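Long-range contacts in nucleoporin NUP170 (Chaetomium thermophilum, PDB 5HAX), which probably helps build the scaffold of the nuclear pore complex, with an N-terminal beta-propeller region followed by a helical region: residues A[173-178]-A[189-194]; A[195-201]-A[213-219]; A[410-416]-A[518-524]; A[490-495]-A[528-532]. All blocks are in the same frame, centred on the assembly; numbering follows the deposited sequence.

Contact 1 of 4, residues A[173-178]-A[189-194]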
loop_
_atom_site.group_PDB
_atom_site.type_symbol
_atom_site.label_atom_id
_atom_site.label_comp_id
_atom_site.label_asym_id
_atom_site.label_seq_id
_atom_site.Cartn_x
_atom_site.Cartn_y
_atom_site.Cartn_z
ATOM N N GLY A 173 37.320 0.167 -3.245
ATOM C CA GLY A 173 37.418 -0.225 -4.635
ATOM C C GLY A 173 36.122 -0.635 -5.291
ATOM O O GLY A 173 36.086 -0.773 -6.516
ATOM N N SER A 174 35.054 -0.831 -4.520
ATOM C CA SER A 174 33.789 -1.329 -5.048
ATOM C C SER A 174 32.829 -0.173 -5.306
ATOM O O SER A 174 32.554 0.631 -4.407
ATOM C CB SER A 174 33.158 -2.332 -4.083
ATOM O OG SER A 174 33.944 -3.509 -3.983
ATOM N N ASP A 175 32.317 -0.107 -6.533
ATOM C CA ASP A 175 31.305 0.875 -6.900
ATOM C C ASP A 175 30.068 0.745 -6.017
ATOM O O ASP A 175 29.714 -0.347 -5.562
ATOM C CB ASP A 175 30.920 0.693 -8.371
ATOM C CG ASP A 175 29.642 1.419 -8.741
ATOM O OD1 ASP A 175 29.708 2.631 -9.028
ATOM O OD2 ASP A 175 28.573 0.772 -8.757
ATOM N N VAL A 176 29.408 1.878 -5.775
ATOM C CA VAL A 176 28.146 1.931 -5.037
ATOM C C VAL A 176 27.098 2.531 -5.967
ATOM O O VAL A 176 27.144 3.730 -6.274
ATOM C CB VAL A 176 28.263 2.751 -3.743
ATOM C CG1 VAL A 176 26.903 2.857 -3.056
ATOM C CG2 VAL A 176 29.283 2.127 -2.802
ATOM N N SER A 177 26.150 1.699 -6.408
ATOM C CA SER A 177 25.030 2.133 -7.230
ATOM C C SER A 177 23.677 1.853 -6.597
ATOM O O SER A 177 22.659 2.299 -7.137
ATOM C CB SER A 177 25.072 1.451 -8.609
ATOM O OG SER A 177 26.149 1.930 -9.393
ATOM N N PHE A 178 23.635 1.135 -5.477
ATOM C CA PHE A 178 22.385 0.756 -4.832
ATOM C C PHE A 178 22.534 0.939 -3.331
ATOM O O PHE A 178 23.483 0.426 -2.732
ATOM C CB PHE A 178 22.015 -0.695 -5.165
ATOM C CG PHE A 178 22.113 -1.020 -6.630
ATOM C CD1 PHE A 178 21.167 -0.544 -7.522
ATOM C CD2 PHE A 178 23.153 -1.798 -7.114
ATOM C CE1 PHE A 178 21.255 -0.835 -8.873
ATOM C CE2 PHE A 178 23.248 -2.097 -8.462
ATOM C CZ PHE A 178 22.299 -1.614 -9.343
ATOM N N LEU A 189 24.832 -1.435 1.107
ATOM C CA LEU A 189 25.369 -0.904 -0.142
ATOM C C LEU A 189 25.776 -2.030 -1.086
ATOM O O LEU A 189 26.229 -3.094 -0.655
ATOM C CB LEU A 189 26.600 -0.021 0.101
ATOM C CG LEU A 189 26.532 1.047 1.191
ATOM C CD1 LEU A 189 27.913 1.652 1.375
ATOM C CD2 LEU A 189 25.516 2.124 0.851
ATOM N N GLY A 190 25.637 -1.762 -2.385
ATOM C CA GLY A 190 26.063 -2.664 -3.443
ATOM C C GLY A 190 26.239 -1.876 -4.723
ATOM O O GLY A 190 25.842 -0.713 -4.816
ATOM N N GLY A 191 26.838 -2.517 -5.720
ATOM C CA GLY A 191 27.111 -1.813 -6.957
ATOM C C GLY A 191 27.484 -2.713 -8.113
ATOM O O GLY A 191 27.196 -3.911 -8.118
ATOM N N GLU A 192 28.140 -2.102 -9.104
ATOM C CA GLU A 192 28.408 -2.727 -10.392
ATOM C C GLU A 192 29.851 -3.208 -10.529
ATOM O O GLU A 192 30.304 -3.478 -11.647
ATOM C CB GLU A 192 28.056 -1.750 -11.515
ATOM C CG GLU A 192 26.606 -1.272 -11.456
ATOM C CD GLU A 192 26.231 -0.362 -12.609
ATOM O OE1 GLU A 192 27.107 0.387 -13.092
ATOM O OE2 GLU A 192 25.056 -0.397 -13.033
ATOM N N SER A 193 30.583 -3.321 -9.418
ATOM C CA SER A 193 31.934 -3.874 -9.429
ATOM C C SER A 193 31.955 -5.362 -9.117
ATOM O O SER A 193 32.797 -6.092 -9.655
ATOM C CB SER A 193 32.815 -3.144 -8.411
ATOM O OG SER A 193 33.011 -1.789 -8.770
ATOM N N ASP A 194 31.051 -5.819 -8.262
ATOM C CA ASP A 194 31.045 -7.184 -7.752
ATOM C C ASP A 194 29.695 -7.395 -7.076
ATOM O O ASP A 194 28.828 -6.518 -7.103
ATOM C CB ASP A 194 32.211 -7.423 -6.792
ATOM C CG ASP A 194 32.338 -6.330 -5.750
ATOM O OD1 ASP A 194 33.342 -5.586 -5.780
ATOM O OD2 ASP A 194 31.427 -6.204 -4.907
HETATM O O HOH W 1 30.065 -3.037 -6.299
#

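Contact 2 of 4, residues A[195-201]-A[213-219]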
loop_
_atom_site.group_PDB
_atom_site.type_symbol
_atom_site.label_atom_id
_atom_site.label_comp_id
_atom_site.label_asym_id
_atom_site.label_seq_id
_atom_site.Cartn_x
_atom_site.Cartn_y
_atom_site.Cartn_z
ATOM N N THR A 195 29.525 -8.567 -6.467
ATOM C CA THR A 195 28.291 -8.913 -5.775
ATOM C C THR A 195 28.382 -8.711 -4.268
ATOM O O THR A 195 27.465 -9.115 -3.545
ATOM C CB THR A 195 27.901 -10.364 -6.071
ATOM O OG1 THR A 195 28.902 -11.252 -5.556
ATOM C CG2 THR A 195 27.742 -10.592 -7.566
ATOM N N ASP A 196 29.456 -8.094 -3.777
ATOM C CA ASP A 196 29.613 -7.909 -2.341
ATOM C C ASP A 196 28.585 -6.920 -1.808
ATOM O O ASP A 196 28.192 -5.968 -2.487
ATOM C CB ASP A 196 31.011 -7.397 -1.999
ATOM C CG ASP A 196 32.103 -8.380 -2.355
ATOM O OD1 ASP A 196 31.788 -9.547 -2.667
ATOM O OD2 ASP A 196 33.282 -7.977 -2.307
ATOM N N ILE A 197 28.169 -7.144 -0.565
ATOM C CA ILE A 197 27.252 -6.257 0.140
ATOM C C ILE A 197 27.983 -5.675 1.339
ATOM O O ILE A 197 28.535 -6.419 2.158
ATOM C CB ILE A 197 25.973 -6.996 0.573
ATOM C CG1 ILE A 197 25.140 -7.323 -0.670
ATOM C CG2 ILE A 197 25.156 -6.144 1.550
ATOM C CD1 ILE A 197 23.957 -8.201 -0.402
ATOM N N HIS A 198 27.989 -4.350 1.432
ATOM C CA HIS A 198 28.592 -3.633 2.542
ATOM C C HIS A 198 27.500 -3.031 3.415
ATOM O O HIS A 198 26.356 -2.860 2.988
ATOM C CB HIS A 198 29.523 -2.520 2.043
ATOM C CG HIS A 198 30.652 -3.008 1.190
ATOM N ND1 HIS A 198 30.507 -3.274 -0.155
ATOM C CD2 HIS A 198 31.946 -3.268 1.488
ATOM C CE1 HIS A 198 31.664 -3.679 -0.647
ATOM N NE2 HIS A 198 32.554 -3.686 0.330
ATOM N N GLU A 199 27.874 -2.713 4.652
ATOM C CA GLU A 199 26.991 -2.038 5.591
ATOM C C GLU A 199 27.738 -0.873 6.214
ATOM O O GLU A 199 28.929 -0.984 6.522
ATOM C CB GLU A 199 26.490 -2.990 6.690
ATOM C CG GLU A 199 25.589 -2.311 7.725
ATOM C CD GLU A 199 24.906 -3.291 8.658
ATOM O OE1 GLU A 199 25.234 -4.494 8.611
ATOM O OE2 GLU A 199 24.031 -2.856 9.439
ATOM N N ILE A 200 27.040 0.247 6.383
ATOM C CA ILE A 200 27.588 1.425 7.044
ATOM C C ILE A 200 27.042 1.464 8.465
ATOM O O ILE A 200 25.823 1.432 8.674
ATOM C CB ILE A 200 27.242 2.716 6.283
ATOM C CG1 ILE A 200 27.962 2.725 4.930
ATOM C CG2 ILE A 200 27.627 3.947 7.119
ATOM C CD1 ILE A 200 27.852 4.028 4.171
ATOM N N PHE A 201 27.947 1.525 9.436
ATOM C CA PHE A 201 27.604 1.724 10.835
ATOM C C PHE A 201 27.877 3.171 11.221
ATOM O O PHE A 201 28.790 3.809 10.692
ATOM C CB PHE A 201 28.416 0.796 11.741
ATOM C CG PHE A 201 28.271 -0.658 11.409
ATOM C CD1 PHE A 201 27.217 -1.398 11.917
ATOM C CD2 PHE A 201 29.195 -1.290 10.597
ATOM C CE1 PHE A 201 27.084 -2.739 11.617
ATOM C CE2 PHE A 201 29.069 -2.628 10.294
ATOM C CZ PHE A 201 28.013 -3.357 10.804
ATOM N N CYS A 213 31.757 6.648 12.348
ATOM C CA CYS A 213 31.159 6.037 11.168
ATOM C C CYS A 213 32.117 5.006 10.593
ATOM O O CYS A 213 33.296 5.303 10.384
ATOM C CB CYS A 213 30.823 7.096 10.110
ATOM S SG CYS A 213 29.963 6.447 8.657
ATOM N N GLY A 214 31.601 3.800 10.333
ATOM C CA GLY A 214 32.416 2.720 9.821
ATOM C C GLY A 214 31.714 1.983 8.698
ATOM O O GLY A 214 30.518 2.164 8.454
ATOM N N LYS A 215 32.489 1.138 8.019
ATOM C CA LYS A 215 32.020 0.373 6.874
ATOM C C LYS A 215 32.669 -1.002 6.904
ATOM O O LYS A 215 33.859 -1.121 7.209
ATOM C CB LYS A 215 32.358 1.091 5.562
ATOM C CG LYS A 215 31.861 0.397 4.309
ATOM C CD LYS A 215 32.218 1.200 3.070
ATOM C CE LYS A 215 31.743 0.512 1.801
ATOM N NZ LYS A 215 32.075 1.303 0.586
ATOM N N ILE A 216 31.890 -2.041 6.596
ATOM C CA ILE A 216 32.411 -3.403 6.555
ATOM C C ILE A 216 31.802 -4.150 5.376
ATOM O O ILE A 216 30.670 -3.885 4.958
ATOM C CB ILE A 216 32.149 -4.171 7.876
ATOM C CG1 ILE A 216 30.687 -4.624 7.977
ATOM C CG2 ILE A 216 32.552 -3.313 9.072
ATOM C CD1 ILE A 216 30.389 -5.443 9.224
ATOM N N ASN A 217 32.574 -5.097 4.849
ATOM C CA ASN A 217 32.133 -5.986 3.784
ATOM C C ASN A 217 31.597 -7.269 4.410
ATOM O O ASN A 217 32.352 -8.016 5.043
ATOM C CB ASN A 217 33.296 -6.283 2.836
ATOM C CG ASN A 217 32.862 -6.993 1.565
ATOM O OD1 ASN A 217 31.893 -7.754 1.558
ATOM N ND2 ASN A 217 33.590 -6.751 0.482
ATOM N N HIS A 218 30.298 -7.523 4.237
ATOM C CA HIS A 218 29.670 -8.708 4.810
ATOM C C HIS A 218 29.915 -9.972 3.999
ATOM O O HIS A 218 29.599 -11.063 4.484
ATOM C CB HIS A 218 28.160 -8.495 4.947
ATOM C CG HIS A 218 27.764 -7.692 6.145
ATOM N ND1 HIS A 218 27.945 -8.142 7.436
ATOM C CD2 HIS A 218 27.179 -6.475 6.251
ATOM C CE1 HIS A 218 27.496 -7.234 8.284
ATOM N NE2 HIS A 218 27.028 -6.212 7.590
ATOM N N SER A 219 30.464 -9.859 2.788
ATOM C CA SER A 219 30.602 -11.008 1.902
ATOM C C SER A 219 31.898 -11.783 2.108
ATOM O O SER A 219 31.956 -12.962 1.743
ATOM C CB SER A 219 30.503 -10.553 0.444
ATOM O OG SER A 219 29.203 -10.065 0.163
#

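Contact 3 of 4, residues A[410-416]-A[518-524]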
loop_
_atom_site.group_PDB
_atom_site.type_symbol
_atom_site.label_atom_id
_atom_site.label_comp_id
_atom_site.label_asym_id
_atom_site.label_seq_id
_atom_site.Cartn_x
_atom_site.Cartn_y
_atom_site.Cartn_z
ATOM N N ASP A 410 -7.997 -8.758 -9.099
ATOM C CA ASP A 410 -9.442 -8.586 -9.242
ATOM C C ASP A 410 -10.062 -8.921 -7.890
ATOM O O ASP A 410 -10.646 -9.987 -7.676
ATOM C CB ASP A 410 -9.996 -9.454 -10.366
ATOM C CG ASP A 410 -11.399 -9.040 -10.782
ATOM O OD1 ASP A 410 -12.106 -8.419 -9.962
ATOM O OD2 ASP A 410 -11.793 -9.326 -11.929
ATOM N N THR A 411 -9.912 -7.979 -6.954
ATOM C CA THR A 411 -10.350 -8.198 -5.579
ATOM C C THR A 411 -11.811 -8.622 -5.516
ATOM O O THR A 411 -12.178 -9.496 -4.723
ATOM C CB THR A 411 -10.130 -6.927 -4.759
ATOM O OG1 THR A 411 -8.763 -6.512 -4.882
ATOM C CG2 THR A 411 -10.456 -7.161 -3.288
ATOM N N GLY A 412 -12.658 -8.021 -6.352
ATOM C CA GLY A 412 -14.070 -8.368 -6.336
ATOM C C GLY A 412 -14.325 -9.810 -6.732
ATOM O O GLY A 412 -15.136 -10.501 -6.111
ATOM N N ARG A 413 -13.635 -10.286 -7.771
ATOM C CA ARG A 413 -13.830 -11.662 -8.216
ATOM C C ARG A 413 -13.177 -12.649 -7.256
ATOM O O ARG A 413 -13.715 -13.734 -7.013
ATOM C CB ARG A 413 -13.276 -11.835 -9.628
ATOM C CG ARG A 413 -13.736 -13.107 -10.326
ATOM C CD ARG A 413 -13.209 -13.189 -11.753
ATOM N NE ARG A 413 -13.415 -11.945 -12.493
ATOM C CZ ARG A 413 -14.546 -11.609 -13.107
ATOM N NH1 ARG A 413 -15.597 -12.419 -13.075
ATOM N NH2 ARG A 413 -14.630 -10.452 -13.753
ATOM N N ILE A 414 -12.019 -12.288 -6.697
ATOM C CA ILE A 414 -11.334 -13.169 -5.753
ATOM C C ILE A 414 -12.177 -13.356 -4.497
ATOM O O ILE A 414 -12.223 -14.449 -3.917
ATOM C CB ILE A 414 -9.939 -12.605 -5.416
ATOM C CG1 ILE A 414 -9.035 -12.641 -6.654
ATOM C CG2 ILE A 414 -9.298 -13.392 -4.272
ATOM C CD1 ILE A 414 -7.706 -11.925 -6.470
ATOM N N LYS A 415 -12.847 -12.293 -4.050
ATOM C CA LYS A 415 -13.618 -12.363 -2.814
ATOM C C LYS A 415 -14.861 -13.232 -2.972
ATOM O O LYS A 415 -15.261 -13.916 -2.024
ATOM C CB LYS A 415 -14.002 -10.950 -2.370
ATOM C CG LYS A 415 -14.826 -10.888 -1.094
ATOM C CD LYS A 415 -14.989 -9.452 -0.621
ATOM C CE LYS A 415 -15.855 -9.367 0.629
ATOM N NZ LYS A 415 -17.276 -9.727 0.354
ATOM N N VAL A 416 -15.469 -13.228 -4.160
ATOM C CA VAL A 416 -16.690 -13.990 -4.402
ATOM C C VAL A 416 -16.416 -15.437 -4.806
ATOM O O VAL A 416 -17.293 -16.294 -4.626
ATOM C CB VAL A 416 -17.524 -13.287 -5.491
ATOM C CG1 VAL A 416 -18.771 -14.088 -5.860
ATOM C CG2 VAL A 416 -17.916 -11.897 -5.027
ATOM N N ASN A 518 -22.192 -9.314 -11.880
ATOM C CA ASN A 518 -21.518 -10.501 -12.391
ATOM C C ASN A 518 -20.067 -10.592 -11.933
ATOM O O ASN A 518 -19.524 -11.700 -11.871
ATOM C CB ASN A 518 -21.581 -10.526 -13.918
ATOM C CG ASN A 518 -22.979 -10.805 -14.442
ATOM O OD1 ASN A 518 -23.848 -11.282 -13.710
ATOM N ND2 ASN A 518 -23.200 -10.516 -15.718
ATOM N N GLN A 519 -19.433 -9.466 -11.609
ATOM C CA GLN A 519 -18.048 -9.459 -11.147
ATOM C C GLN A 519 -17.937 -9.427 -9.628
ATOM O O GLN A 519 -17.192 -10.221 -9.046
ATOM C CB GLN A 519 -17.296 -8.261 -11.738
ATOM C CG GLN A 519 -15.831 -8.194 -11.313
ATOM C CD GLN A 519 -15.113 -6.981 -11.864
ATOM O OE1 GLN A 519 -15.652 -6.245 -12.688
ATOM N NE2 GLN A 519 -13.883 -6.764 -11.405
ATOM N N TYR A 520 -18.665 -8.520 -8.974
ATOM C CA TYR A 520 -18.520 -8.274 -7.545
ATOM C C TYR A 520 -19.583 -8.957 -6.696
ATOM O O TYR A 520 -19.423 -9.023 -5.472
ATOM C CB TYR A 520 -18.564 -6.764 -7.269
ATOM C CG TYR A 520 -17.352 -6.004 -7.761
ATOM C CD1 TYR A 520 -16.293 -5.727 -6.908
ATOM C CD2 TYR A 520 -17.268 -5.560 -9.075
ATOM C CE1 TYR A 520 -15.182 -5.032 -7.348
ATOM C CE2 TYR A 520 -16.160 -4.864 -9.523
ATOM C CZ TYR A 520 -15.120 -4.604 -8.654
ATOM O OH TYR A 520 -14.016 -3.911 -9.090
ATOM N N GLY A 521 -20.650 -9.463 -7.302
ATOM C CA GLY A 521 -21.788 -9.950 -6.551
ATOM C C GLY A 521 -22.762 -8.835 -6.210
ATOM O O GLY A 521 -22.445 -7.647 -6.263
ATOM N N ARG A 522 -23.982 -9.240 -5.847
ATOM C CA ARG A 522 -25.050 -8.263 -5.653
ATOM C C ARG A 522 -24.810 -7.407 -4.414
ATOM O O ARG A 522 -25.026 -6.190 -4.449
ATOM C CB ARG A 522 -26.402 -8.973 -5.564
ATOM C CG ARG A 522 -27.600 -8.029 -5.646
ATOM C CD ARG A 522 -28.923 -8.785 -5.739
ATOM N NE ARG A 522 -28.984 -9.661 -6.907
ATOM C CZ ARG A 522 -29.419 -9.294 -8.110
ATOM N NH1 ARG A 522 -29.432 -10.172 -9.104
ATOM N NH2 ARG A 522 -29.840 -8.053 -8.325
ATOM N N VAL A 523 -24.362 -8.014 -3.312
ATOM C CA VAL A 523 -24.203 -7.265 -2.066
ATOM C C VAL A 523 -23.147 -6.178 -2.227
ATOM O O VAL A 523 -23.366 -5.016 -1.864
ATOM C CB VAL A 523 -23.861 -8.217 -0.905
ATOM C CG1 VAL A 523 -23.508 -7.429 0.357
ATOM C CG2 VAL A 523 -25.027 -9.162 -0.628
ATOM N N GLU A 524 -21.980 -6.540 -2.767
ATOM C CA GLU A 524 -20.919 -5.555 -2.956
ATOM C C GLU A 524 -21.362 -4.441 -3.897
ATOM O O GLU A 524 -21.021 -3.269 -3.688
ATOM C CB GLU A 524 -19.657 -6.237 -3.488
ATOM C CG GLU A 524 -18.954 -7.138 -2.474
ATOM C CD GLU A 524 -18.174 -6.363 -1.424
ATOM O OE1 GLU A 524 -18.010 -5.133 -1.576
ATOM O OE2 GLU A 524 -17.717 -6.991 -0.445
HETATM O O HOH W 2 -12.115 -6.060 -8.675
HETATM O O HOH W 3 -16.837 -9.025 -4.501
#

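Contact 4 of 4, residues A[490-495]-A[528-532]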
loop_
_atom_site.group_PDB
_atom_site.type_symbol
_atom_site.label_atom_id
_atom_site.label_comp_id
_atom_site.label_asym_id
_atom_site.label_seq_id
_atom_site.Cartn_x
_atom_site.Cartn_y
_atom_site.Cartn_z
ATOM N N LEU A 490 -13.770 0.374 -6.237
ATOM C CA LEU A 490 -15.076 0.013 -6.777
ATOM C C LEU A 490 -16.011 1.218 -6.809
ATOM O O LEU A 490 -16.684 1.467 -7.816
ATOM C CB LEU A 490 -15.681 -1.121 -5.951
ATOM C CG LEU A 490 -17.152 -1.451 -6.221
ATOM C CD1 LEU A 490 -17.370 -1.816 -7.683
ATOM C CD2 LEU A 490 -17.621 -2.574 -5.306
ATOM N N VAL A 491 -16.069 1.981 -5.712
ATOM C CA VAL A 491 -16.969 3.132 -5.657
ATOM C C VAL A 491 -16.584 4.175 -6.697
ATOM O O VAL A 491 -17.451 4.868 -7.241
ATOM C CB VAL A 491 -16.994 3.743 -4.240
ATOM C CG1 VAL A 491 -17.659 2.788 -3.261
ATOM C CG2 VAL A 491 -15.587 4.118 -3.779
ATOM N N ASP A 492 -15.286 4.312 -6.986
ATOM C CA ASP A 492 -14.860 5.218 -8.048
ATOM C C ASP A 492 -15.343 4.731 -9.408
ATOM O O ASP A 492 -15.834 5.522 -10.221
ATOM C CB ASP A 492 -13.338 5.359 -8.046
ATOM C CG ASP A 492 -12.797 5.850 -6.719
ATOM O OD1 ASP A 492 -13.324 6.852 -6.189
ATOM O OD2 ASP A 492 -11.845 5.226 -6.206
ATOM N N ILE A 493 -15.204 3.429 -9.673
ATOM C CA ILE A 493 -15.672 2.863 -10.936
ATOM C C ILE A 493 -17.191 2.949 -11.021
ATOM O O ILE A 493 -17.754 3.340 -12.050
ATOM C CB ILE A 493 -15.189 1.408 -11.075
ATOM C CG1 ILE A 493 -13.658 1.355 -11.130
ATOM C CG2 ILE A 493 -15.799 0.750 -12.314
ATOM C CD1 ILE A 493 -13.091 -0.040 -10.961
ATOM N N PHE A 494 -17.875 2.571 -9.941
ATOM C CA PHE A 494 -19.333 2.583 -9.943
ATOM C C PHE A 494 -19.870 3.990 -10.177
ATOM O O PHE A 494 -20.793 4.184 -10.978
ATOM C CB PHE A 494 -19.856 2.016 -8.625
ATOM C CG PHE A 494 -21.324 1.712 -8.638
ATOM C CD1 PHE A 494 -22.228 2.563 -8.022
ATOM C CD2 PHE A 494 -21.802 0.578 -9.269
ATOM C CE1 PHE A 494 -23.579 2.284 -8.035
ATOM C CE2 PHE A 494 -23.152 0.294 -9.284
ATOM C CZ PHE A 494 -24.042 1.148 -8.667
ATOM N N ALA A 495 -19.295 4.986 -9.499
ATOM C CA ALA A 495 -19.739 6.363 -9.684
ATOM C C ALA A 495 -19.485 6.839 -11.109
ATOM O O ALA A 495 -20.349 7.480 -11.721
ATOM C CB ALA A 495 -19.029 7.275 -8.684
ATOM N N ALA A 528 -21.820 -0.493 -2.940
ATOM C CA ALA A 528 -21.187 0.605 -3.663
ATOM C C ALA A 528 -22.201 1.685 -4.014
ATOM O O ALA A 528 -21.911 2.881 -3.893
ATOM C CB ALA A 528 -20.506 0.078 -4.926
ATOM N N ALA A 529 -23.397 1.284 -4.453
ATOM C CA ALA A 529 -24.444 2.256 -4.746
ATOM C C ALA A 529 -24.800 3.058 -3.501
ATOM O O ALA A 529 -24.919 4.287 -3.551
ATOM C CB ALA A 529 -25.678 1.544 -5.303
ATOM N N LEU A 530 -24.966 2.372 -2.370
ATOM C CA LEU A 530 -25.237 3.063 -1.114
ATOM C C LEU A 530 -24.133 4.064 -0.797
ATOM O O LEU A 530 -24.406 5.211 -0.426
ATOM C CB LEU A 530 -25.382 2.044 0.017
ATOM C CG LEU A 530 -25.541 2.612 1.430
ATOM C CD1 LEU A 530 -26.785 3.485 1.517
ATOM C CD2 LEU A 530 -25.595 1.484 2.447
ATOM N N ALA A 531 -22.874 3.647 -0.956
ATOM C CA ALA A 531 -21.752 4.537 -0.669
ATOM C C ALA A 531 -21.772 5.759 -1.578
ATOM O O ALA A 531 -21.652 6.896 -1.110
ATOM C CB ALA A 531 -20.435 3.777 -0.816
ATOM N N VAL A 532 -21.922 5.543 -2.889
ATOM C CA VAL A 532 -21.997 6.665 -3.823
ATOM C C VAL A 532 -23.177 7.562 -3.476
ATOM O O VAL A 532 -23.062 8.794 -3.483
ATOM C CB VAL A 532 -22.089 6.153 -5.274
ATOM C CG1 VAL A 532 -22.341 7.309 -6.242
ATOM C CG2 VAL A 532 -20.820 5.407 -5.658
#

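Contact 1 of 4, residues A[173-178]-A[189-194]
Ser-177 and Phe-178 both face Gly-190 across a classic beta bulge, where the edge strand of a four-stranded propeller sheet begins. Gly-190 O accepts from both amides: Ser-177 N, 2.9 Å from Gly-190 O, lies in the carbonyl plane, while Phe-178 N comes in tilted from that plane. The return bond, Gly-190 N to Phe-178 O, completes the antiparallel hydrogen-bonded pair. The Phe-178 ring slants past the glycines, its CD2 4.0 Å from Gly-191 CA, and one face lies against Ser-177 CB. Gly-191 suits its place because a side chain there would run into Asp-175 O.

Beyond the bulge the two loops are joined by short polar side chains. Asp-175 has CG anti to the backbone N (chi1 165°), which carries its carboxylate over the turn at Glu-192. There Asp-175 OD2 is gripped twice, by Glu-192 N at 2.9 Å on the anti side and by Ser-177 OG at 2.8 Å on the syn lone pair. Two donors of this kind would probably favour the charged carboxylate, although Glu-192 OE1 lies 4.6 Å from Asp-175 OD2. A water joins Asp-175 O to Ser-193 N. Ser-193 OG takes the amide of Asp-175 in a nearly straight bond (168°), and at the far end Ser-174 OG donates to the syn lone pair of Asp-194 OD1, 2.8 Å away.

Contact 2 of 4, residues A[195-201]-A[213-219]
Strands 198-201 and 213-217 run antiparallel, their axes 4.6 Å apart at closest approach and their directions 163° apart, as the two arms of a beta hairpin. Glu-199 with Ile-216 and Phe-201 with Gly-214 are hydrogen-bonded pairs, alternating with the non-hydrogen-bonded pairs His-198 with Asn-217 and Ile-200 with Lys-215. Past the paired residues, His-218 N still reaches Ile-197 O.

On the face of Glu-199, Ile-216 and Phe-201, His-218 NE2 donates to the anti lone pair of Glu-199 OE1 at 2.7 Å, with carboxylate and ring planes 44° apart. Glu-199 is extended, and its second oxygen pairs with Arg-186, so each oxygen of this buried carboxylate has a partner. Ile-216 CD1 abuts the edge of the Phe-201 ring, 3.3 Å from CE2, brought there by CG1 standing between the backbone N and carbonyl carbon (chi1 76°).

On the face of His-198 and Lys-215, the straight lysine chain passes its CE 3.7 Å from His-198 CG and ends on Arg-171 O. Asn-217 serves two partners: ND2 donates to Asp-196 OD2 at 3.1 Å from above the carboxylate plane, and OD1 accepts Ser-219 N at 2.8 Å in an Asx turn. Ser-219 OG in turn receives Ile-197 N.

Strand 187-190 flanks this hairpin through backbone bonds to His-198 and Ile-200, Cys-213 and Lys-215 pack on strand 159-170, and Ile-197 rests on Tyr-254 of strand 251-255.

Contact 3 of 4, residues A[410-416]-A[518-524]
Gln-519 on Asp-410 and Lys-415 on Glu-524 are the direct polar bonds joining the N-capped helix 411-416 of the propeller region to the junction of helices 506-520 and 522-533. The long, extended Gln-519 side chain delivers NE2 to Asp-410 OD1 at 2.8 Å, on the syn side but tilted from the carboxylate plane, with amide and carboxylate planes 85° apart. Gln-519 CG also lies over one face of the Arg-413 guanidinium, 3.5 Å from NH2. Lys-415 bends at its last torsion (chi4 -68°) and bonds through NZ to the anti lone pair of Glu-524 OE2 at 2.9 Å, a salt bridge that Arg-597 shares.

Asp-410 is itself held by its own segment. As N-cap it receives Arg-413 N at OD1, from the opposite face of the carboxylate to Gln-519, while Arg-413 NE pairs with OD2. Gln-428 also donates to OD2. Gly-412 lets the Tyr-520 ring come close, CD1 lying 3.5 Å from Gly-412 CA, where a side chain would clash. Gly-521, at positive phi, makes the break between the helices. Two waters fill in between: one links Asp-410 OD1, Gly-412 N and Tyr-520 OH, and the other donates to Gly-412 O and Tyr-520 O, 2.8 Å from each.

Contact 4 of 4, residues A[490-495]-A[528-532]
Phe-494 reaches from helix 490-501 to Ala-528, Ala-529 and Val-532 of helix 522-533 in an apolar helix-helix packing whose local axes cross at -78°, 9.3 Å apart. The phenylalanine points its CB toward the other helix, and with CG anti to the backbone N (chi1 -168°) the ring continues toward helix 522-533. At its root, Phe-494 CG has Ala-528 CB at 4.1 Å, the methyl standing over one ring face. Farther out, CD1 meets Val-532 CG2, which comes in at the ring edge near its plane. Phe-494 CE1 makes the closest approach, 3.4 Å from Ala-529 CA, and CZ at the tip touches Ala-529 CB. Ala-528 and Ala-529 suit this place, for their small methyls let a flat ring lie close to the helix backbone. Phe-516 of helix 506-520 also meets the ring, edge-to-face.

Beside the ring, smaller groups fill the crossing. Ala-528 CB is also touched by Leu-490 CG, and Val-491 CG1 packs on Ala-531 CB at 3.8 Å. Helix 549-562 adds Thr-552 and Ala-556 against Val-532, so the valine is packed from a third helix too. Val-532 CG2 reaches across one turn of the first helix, 3.8 Å from Val-491 O and 4.0 Å from Ala-495 CB.

From the N terminus, contact 1 comes first, closing a short loop of ten residues, and contact 2 then closes the hairpin that follows it. The two are in series and touch where strands 187-190 and 198-202 lie side by side, so together they span one four-stranded sheet. Contact 3 closes a much longer loop, of 101 residues, bringing helix 411-416 to the junction of helices 506-520 and 522-533. Contact 4 opens within that loop and ends beyond it, so the two cross; they share helix 522-533 and meet at Leu-490. Their centres lie about 47 to 51 Å from those of contacts 1 and 2, on the opposite side of the chain's centre.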